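Side-chain contacts in nucleoporin NUP82 (Chaetomium thermophilum, PDB 5CWW), which probably serves as a structural component of the nuclear pore complex and as a docking partner for nuclear transport factors: residues D220-A225 / F250-A255; C429-S432 / Q436-I439. One frame throughout, in Å; residues are numbered along the deposited sequence.

Interaction 1. Residues D220-A225 / F250-A255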
ATOM      1  N   ASP B 220      -9.722  -3.635  -8.450  1.00 45.79           N
ATOM      2  CA  ASP B 220     -10.289  -4.093  -7.190  1.00 46.33           C
ATOM      3  C   ASP B 220      -9.568  -5.365  -6.760  1.00 45.76           C
ATOM      4  O   ASP B 220      -9.829  -6.447  -7.290  1.00 46.17           O
ATOM      5  CB  ASP B 220     -11.792  -4.342  -7.332  1.00 47.85           C
ATOM      6  CG  ASP B 220     -12.480  -4.575  -5.998  1.00 49.28           C
ATOM      7  OD1 ASP B 220     -11.785  -4.835  -4.991  1.00 47.54           O
ATOM      8  OD2 ASP B 220     -13.727  -4.503  -5.960  1.00 52.46           O
ATOM      9  N   LEU B 221      -8.656  -5.229  -5.802  1.00 43.33           N
ATOM     10  CA  LEU B 221      -7.866  -6.360  -5.322  1.00 44.30           C
ATOM     11  C   LEU B 221      -8.732  -7.486  -4.758  1.00 44.72           C
ATOM     12  O   LEU B 221      -8.330  -8.650  -4.777  1.00 45.36           O
ATOM     13  CB  LEU B 221      -6.865  -5.894  -4.264  1.00 43.87           C
ATOM     14  CG  LEU B 221      -5.886  -4.804  -4.713  1.00 43.72           C
ATOM     15  CD1 LEU B 221      -4.911  -4.462  -3.597  1.00 42.77           C
ATOM     16  CD2 LEU B 221      -5.133  -5.212  -5.965  1.00 45.11           C
ATOM     17  N   LYS B 222      -9.916  -7.141  -4.261  1.00 46.21           N
ATOM     18  CA  LYS B 222     -10.814  -8.133  -3.677  1.00 47.09           C
ATOM     19  C   LYS B 222     -11.379  -9.061  -4.754  1.00 49.79           C
ATOM     20  O   LYS B 222     -11.618 -10.241  -4.499  1.00 52.04           O
ATOM     21  CB  LYS B 222     -11.944  -7.446  -2.913  1.00 46.74           C
ATOM     22  CG  LYS B 222     -11.453  -6.522  -1.803  1.00 44.61           C
ATOM     23  CD  LYS B 222     -12.601  -5.983  -0.960  1.00 44.48           C
ATOM     24  CE  LYS B 222     -13.620  -5.217  -1.802  1.00 44.40           C
ATOM     25  NZ  LYS B 222     -12.980  -4.117  -2.582  1.00 43.61           N
ATOM     26  N   LYS B 223     -11.594  -8.524  -5.952  0.50 48.37           N
ATOM     27  CA  LYS B 223     -12.007  -9.341  -7.087  0.50 53.82           C
ATOM     28  C   LYS B 223     -10.819 -10.154  -7.588  0.50 46.30           C
ATOM     29  O   LYS B 223     -10.927 -11.357  -7.826  0.50 50.19           O
ATOM     30  CB  LYS B 223     -12.561  -8.475  -8.224  0.50 49.45           C
ATOM     31  CG  LYS B 223     -13.761  -7.611  -7.855  0.50 53.67           C
ATOM     32  CD  LYS B 223     -14.364  -6.964  -9.099  0.50 53.79           C
ATOM     33  CE  LYS B 223     -15.538  -6.048  -8.768  0.50 55.57           C
ATOM     34  NZ  LYS B 223     -15.103  -4.706  -8.281  0.50 54.50           N
ATOM     35  N   LEU B 224      -9.683  -9.479  -7.736  1.00 47.15           N
ATOM     36  CA  LEU B 224      -8.468 -10.095  -8.254  1.00 44.84           C
ATOM     37  C   LEU B 224      -7.980 -11.263  -7.398  1.00 44.96           C
ATOM     38  O   LEU B 224      -7.508 -12.270  -7.928  1.00 45.85           O
ATOM     39  CB  LEU B 224      -7.366  -9.038  -8.359  1.00 43.40           C
ATOM     40  CG  LEU B 224      -6.001  -9.489  -8.877  1.00 43.39           C
ATOM     41  CD1 LEU B 224      -6.106 -10.034 -10.288  1.00 42.26           C
ATOM     42  CD2 LEU B 224      -5.028  -8.327  -8.823  1.00 42.98           C
ATOM     43  N   ALA B 225      -8.112 -11.132  -6.082  1.00 43.64           N
ATOM     44  CA  ALA B 225      -7.609 -12.147  -5.157  1.00 43.63           C
ATOM     45  C   ALA B 225      -8.277 -13.498  -5.384  1.00 46.27           C
ATOM     46  O   ALA B 225      -7.656 -14.545  -5.198  1.00 45.90           O
ATOM     47  CB  ALA B 225      -7.817 -11.697  -3.715  1.00 44.35           C
ATOM     48  N   PHE B 250     -12.386  -6.527   6.632  1.00 55.60           N
ATOM     49  CA  PHE B 250     -11.299  -6.384   7.602  1.00 56.20           C
ATOM     50  C   PHE B 250     -10.030  -7.098   7.147  1.00 56.49           C
ATOM     51  O   PHE B 250      -8.926  -6.642   7.430  1.00 56.71           O
ATOM     52  CB  PHE B 250     -11.725  -6.914   8.978  1.00 57.69           C
ATOM     53  CG  PHE B 250     -12.017  -8.390   9.008  1.00 57.21           C
ATOM     54  CD1 PHE B 250     -10.990  -9.314   9.101  1.00 58.07           C
ATOM     55  CD2 PHE B 250     -13.324  -8.852   8.971  1.00 58.80           C
ATOM     56  CE1 PHE B 250     -11.256 -10.669   9.133  1.00 58.29           C
ATOM     57  CE2 PHE B 250     -13.596 -10.206   9.007  1.00 58.52           C
ATOM     58  CZ  PHE B 250     -12.562 -11.116   9.089  1.00 59.16           C
ATOM     59  N   ASP B 251     -10.182  -8.209   6.434  1.00 52.79           N
ATOM     60  CA  ASP B 251      -9.030  -9.031   6.077  1.00 52.83           C
ATOM     61  C   ASP B 251      -8.239  -8.422   4.924  1.00 49.64           C
ATOM     62  O   ASP B 251      -7.052  -8.714   4.763  1.00 48.52           O
ATOM     63  CB  ASP B 251      -9.470 -10.451   5.714  1.00 58.01           C
ATOM     64  CG  ASP B 251      -8.542 -11.521   6.281  1.00 62.39           C
ATOM     65  OD1 ASP B 251      -7.485 -11.177   6.851  1.00 63.39           O
ATOM     66  OD2 ASP B 251      -8.869 -12.719   6.143  1.00 65.94           O
ATOM     67  N   MET B 252      -8.893  -7.578   4.130  1.00 48.85           N
ATOM     68  CA  MET B 252      -8.207  -6.840   3.073  1.00 48.69           C
ATOM     69  C   MET B 252      -8.399  -5.337   3.250  1.00 48.04           C
ATOM     70  O   MET B 252      -8.430  -4.584   2.276  1.00 47.48           O
ATOM     71  CB  MET B 252      -8.698  -7.287   1.694  1.00 50.54           C
ATOM     72  CG  MET B 252      -8.285  -8.712   1.337  1.00 52.27           C
ATOM     73  SD  MET B 252      -8.588  -9.157  -0.387  1.00 53.13           S
ATOM     74  CE  MET B 252      -7.297  -8.216  -1.203  1.00 49.24           C
ATOM     75  N   GLU B 253      -8.542  -4.906   4.500  1.00 48.84           N
ATOM     76  CA  GLU B 253      -8.507  -3.485   4.816  1.00 49.08           C
ATOM     77  C   GLU B 253      -7.059  -3.017   4.717  1.00 49.05           C
ATOM     78  O   GLU B 253      -6.208  -3.465   5.482  1.00 48.40           O
ATOM     79  CB  GLU B 253      -9.071  -3.211   6.210  1.00 51.10           C
ATOM     80  CG  GLU B 253      -9.150  -1.732   6.564  1.00 54.05           C
ATOM     81  CD  GLU B 253      -9.552  -1.496   8.005  1.00 57.90           C
ATOM     82  OE1 GLU B 253     -10.621  -0.895   8.233  1.00 59.52           O
ATOM     83  OE2 GLU B 253      -8.797  -1.906   8.912  1.00 58.99           O
ATOM     84  N   VAL B 254      -6.780  -2.114   3.783  1.00 49.36           N
ATOM     85  CA  VAL B 254      -5.409  -1.676   3.540  1.00 46.70           C
ATOM     86  C   VAL B 254      -4.943  -0.695   4.604  1.00 46.70           C
ATOM     87  O   VAL B 254      -5.654   0.253   4.942  1.00 47.04           O
ATOM     88  CB  VAL B 254      -5.264  -1.014   2.154  1.00 45.55           C
ATOM     89  CG1 VAL B 254      -3.813  -0.603   1.898  1.00 46.80           C
ATOM     90  CG2 VAL B 254      -5.745  -1.960   1.060  1.00 43.69           C
ATOM     91  N   ALA B 255      -3.743  -0.939   5.128  1.00 45.63           N
ATOM     92  CA  ALA B 255      -3.104  -0.029   6.074  1.00 46.24           C
ATOM     93  C   ALA B 255      -2.198   0.946   5.332  1.00 46.32           C
ATOM     94  O   ALA B 255      -2.189   2.138   5.624  1.00 47.05           O
ATOM     95  CB  ALA B 255      -2.310  -0.806   7.107  1.00 46.48           C
TER

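Interaction 2. Residues C429-S432 / Q436-I439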
ATOM      1  N   CYS B 429      10.052  -4.066   5.142  1.00 45.55           N
ATOM      2  CA  CYS B 429       9.967  -3.640   6.532  1.00 48.17           C
ATOM      3  C   CYS B 429       8.507  -3.400   6.906  1.00 45.31           C
ATOM      4  O   CYS B 429       7.776  -2.726   6.174  1.00 44.67           O
ATOM      5  CB  CYS B 429      10.800  -2.377   6.757  1.00 50.34           C
ATOM      6  SG  CYS B 429      12.517  -2.523   6.186  1.00 46.54           S
ATOM      7  N   LEU B 430       8.090  -3.962   8.037  1.00 47.37           N
ATOM      8  CA  LEU B 430       6.692  -3.927   8.460  1.00 44.77           C
ATOM      9  C   LEU B 430       6.562  -3.299   9.843  1.00 45.68           C
ATOM     10  O   LEU B 430       7.255  -3.694  10.777  1.00 47.65           O
ATOM     11  CB  LEU B 430       6.099  -5.337   8.469  1.00 43.71           C
ATOM     12  CG  LEU B 430       6.288  -6.163   7.194  1.00 42.19           C
ATOM     13  CD1 LEU B 430       5.807  -7.593   7.408  1.00 42.27           C
ATOM     14  CD2 LEU B 430       5.562  -5.525   6.020  1.00 41.45           C
ATOM     15  N   LEU B 431       5.654  -2.336   9.962  1.00 44.40           N
ATOM     16  CA  LEU B 431       5.443  -1.602  11.206  1.00 46.81           C
ATOM     17  C   LEU B 431       4.074  -1.924  11.801  1.00 48.71           C
ATOM     18  O   LEU B 431       3.039  -1.696  11.170  1.00 46.93           O
ATOM     19  CB  LEU B 431       5.579  -0.101  10.947  1.00 47.42           C
ATOM     20  CG  LEU B 431       5.559   0.886  12.114  1.00 49.61           C
ATOM     21  CD1 LEU B 431       6.531   0.486  13.215  1.00 53.07           C
ATOM     22  CD2 LEU B 431       5.907   2.270  11.581  1.00 52.05           C
ATOM     23  N   SER B 432       4.079  -2.467  13.016  1.00 55.27           N
ATOM     24  CA  SER B 432       2.851  -2.850  13.706  1.00 58.24           C
ATOM     25  C   SER B 432       2.298  -1.700  14.540  1.00 58.07           C
ATOM     26  O   SER B 432       3.011  -0.741  14.835  1.00 61.31           O
ATOM     27  CB  SER B 432       3.099  -4.063  14.606  1.00 63.15           C
ATOM     28  OG  SER B 432       3.719  -5.117  13.890  1.00 63.73           O
ATOM     29  N   GLN B 436       6.176  -2.326  16.835  1.00 58.85           N
ATOM     30  CA  GLN B 436       7.062  -3.422  16.465  1.00 58.92           C
ATOM     31  C   GLN B 436       7.480  -3.284  15.008  1.00 55.43           C
ATOM     32  O   GLN B 436       6.653  -3.000  14.141  1.00 55.31           O
ATOM     33  CB  GLN B 436       6.378  -4.775  16.690  1.00 61.45           C
ATOM     34  CG  GLN B 436       7.207  -5.988  16.262  1.00 62.41           C
ATOM     35  CD  GLN B 436       6.360  -7.227  16.036  1.00 62.15           C
ATOM     36  OE1 GLN B 436       5.795  -7.423  14.954  1.00 61.91           O
ATOM     37  NE2 GLN B 436       6.272  -8.073  17.054  1.00 62.78           N
ATOM     38  N   VAL B 437       8.769  -3.483  14.754  1.00 52.04           N
ATOM     39  CA  VAL B 437       9.309  -3.470  13.400  1.00 48.41           C
ATOM     40  C   VAL B 437       9.793  -4.863  13.030  1.00 48.00           C
ATOM     41  O   VAL B 437      10.448  -5.536  13.826  1.00 47.94           O
ATOM     42  CB  VAL B 437      10.473  -2.472  13.255  1.00 49.60           C
ATOM     43  CG1 VAL B 437      11.041  -2.505  11.838  1.00 47.39           C
ATOM     44  CG2 VAL B 437      10.012  -1.066  13.606  1.00 50.29           C
ATOM     45  N   LYS B 438       9.467  -5.286  11.815  1.00 49.63           N
ATOM     46  CA  LYS B 438       9.876  -6.588  11.315  1.00 51.19           C
ATOM     47  C   LYS B 438      10.626  -6.416  10.002  1.00 50.56           C
ATOM     48  O   LYS B 438      10.116  -5.804   9.063  1.00 49.52           O
ATOM     49  CB  LYS B 438       8.660  -7.495  11.136  1.00 52.28           C
ATOM     50  CG  LYS B 438       9.004  -8.959  10.926  1.00 53.43           C
ATOM     51  CD  LYS B 438       7.756  -9.832  10.900  1.00 54.11           C
ATOM     52  CE  LYS B 438       7.114  -9.944  12.279  1.00 57.25           C
ATOM     53  NZ  LYS B 438       5.796 -10.627  12.225  1.00 58.27           N
ATOM     54  N   ILE B 439      11.846  -6.939   9.956  1.00 50.01           N
ATOM     55  CA  ILE B 439      12.687  -6.851   8.768  1.00 49.90           C
ATOM     56  C   ILE B 439      12.694  -8.194   8.054  1.00 51.45           C
ATOM     57  O   ILE B 439      13.205  -9.184   8.580  1.00 51.87           O
ATOM     58  CB  ILE B 439      14.134  -6.443   9.118  1.00 49.67           C
ATOM     59  CG1 ILE B 439      14.147  -5.181   9.987  1.00 49.98           C
ATOM     60  CG2 ILE B 439      14.959  -6.246   7.848  1.00 50.79           C
ATOM     61  CD1 ILE B 439      13.471  -3.979   9.347  1.00 47.54           C
TER

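Interaction 1. Residues D220-A225 / F250-A255
The backbones meet at K222 and M252, whose CA atoms lie 7.4 Å apart; helix 221-225 faces the turn where helix 248-251 ends. No hydrogen bond joins them. M252 carries the contact. Its CG lies beside its own backbone N, and a bend at chi3 (73°) turns the methyl toward L221. CE stands 3.7 Å from L221 O and 3.9 Å from L221 CB. SD lies against K222, 4.1 Å from K222 CG, and A225 CB packs beside it. L369 also touches M252 and A225. The successive, mostly four-stranded antiparallel sheets of this N-terminal part are consistent with a beta-propeller, as the WD-repeat signature of the protein suggests. D220 ends the last strand of one sheet, and M252 comes just before the first strand of the next.

D220 is also the N-cap of helix 221-225. Its OD1 is gripped from opposite faces of the carboxylate plane, by K222 N at 3.1 Å and K222 NZ at 2.8 Å. Bends at chi3 and chi4 curl the K222 chain back to D220, and its NZ also bonds D196 O. With an alanine at K222, D220 OD1 would probably lose the amine of its salt bridge, keeping the capping bond, and one flank of the M252 sulfur would be uncovered.

Interaction 2. Residues C429-S432 / Q436-I439
L430 and K438 face each other as a hydrogen-bonded pair in an antiparallel beta hairpin. The hairpin supplies two central strands of a five-stranded mixed sheet, probably a propeller blade, with strand 389-395 beyond one side and strand 469-476 beyond the other. The strand axes approach to 4.7 Å, with N-to-C directions 163° apart. L430 N donates to K438 O at 2.9 Å, and K438 N returns a bond of 2.9 Å to L430 O. Near the turn, S432 N donates to Q436 O at 2.9 Å. That bond is nearly straight, 173° at the hydrogen. Between them run CA-H...O contacts, such as C429 CA to K438 O at 3.3 Å.

The K438 side chain starts beside L430. Its CB lies 4.3 Å from L430 CB. CG continues anti to the backbone N, and the chain leaves L430 behind as it passes T472 and T475 of strand 469-476. A bend at chi3 (-71°) then redirects the amine. NZ ends in a salt bridge with E382 and a hydrogen bond to N378 OD1, so the buried amine has partners just outside the hairpin, which probably offset its charge. S432 OG, near the turn, bonds E386 O.

The other face carries C429, L431, V437 and I439. It packs against strand 501-506 of the next sheet: F502 touches C429 and I439, while V504 touches L431 and V437. L431 and V437 form a non-hydrogen-bonded pair. L431 CD1 reaches across to V437 CG2 at 3.8 Å. At the far end I439 turns its CG1 branch toward C429, and its terminal CD1 rests 3.6 Å from C429 SG.

The two contacts come one after the other along the chain. Their centres are 20 Å apart; the nearest atoms are about 7 Å apart and do not touch. Interaction 1 joins the end of one sheet to the start of the next. Interaction 2 lies inside the sheet after that, between two of its own strands. The sheet that begins with strand 254-258 closes with strand 369-370, which flanks interaction 1; the chain then enters the sheet of interaction 2 at strand 374-376. Interaction 1 is partly buried and borders the chain of another protein, which packs on M252 and A225. Interaction 2 is buried throughout, covered on one face by strand 501-506.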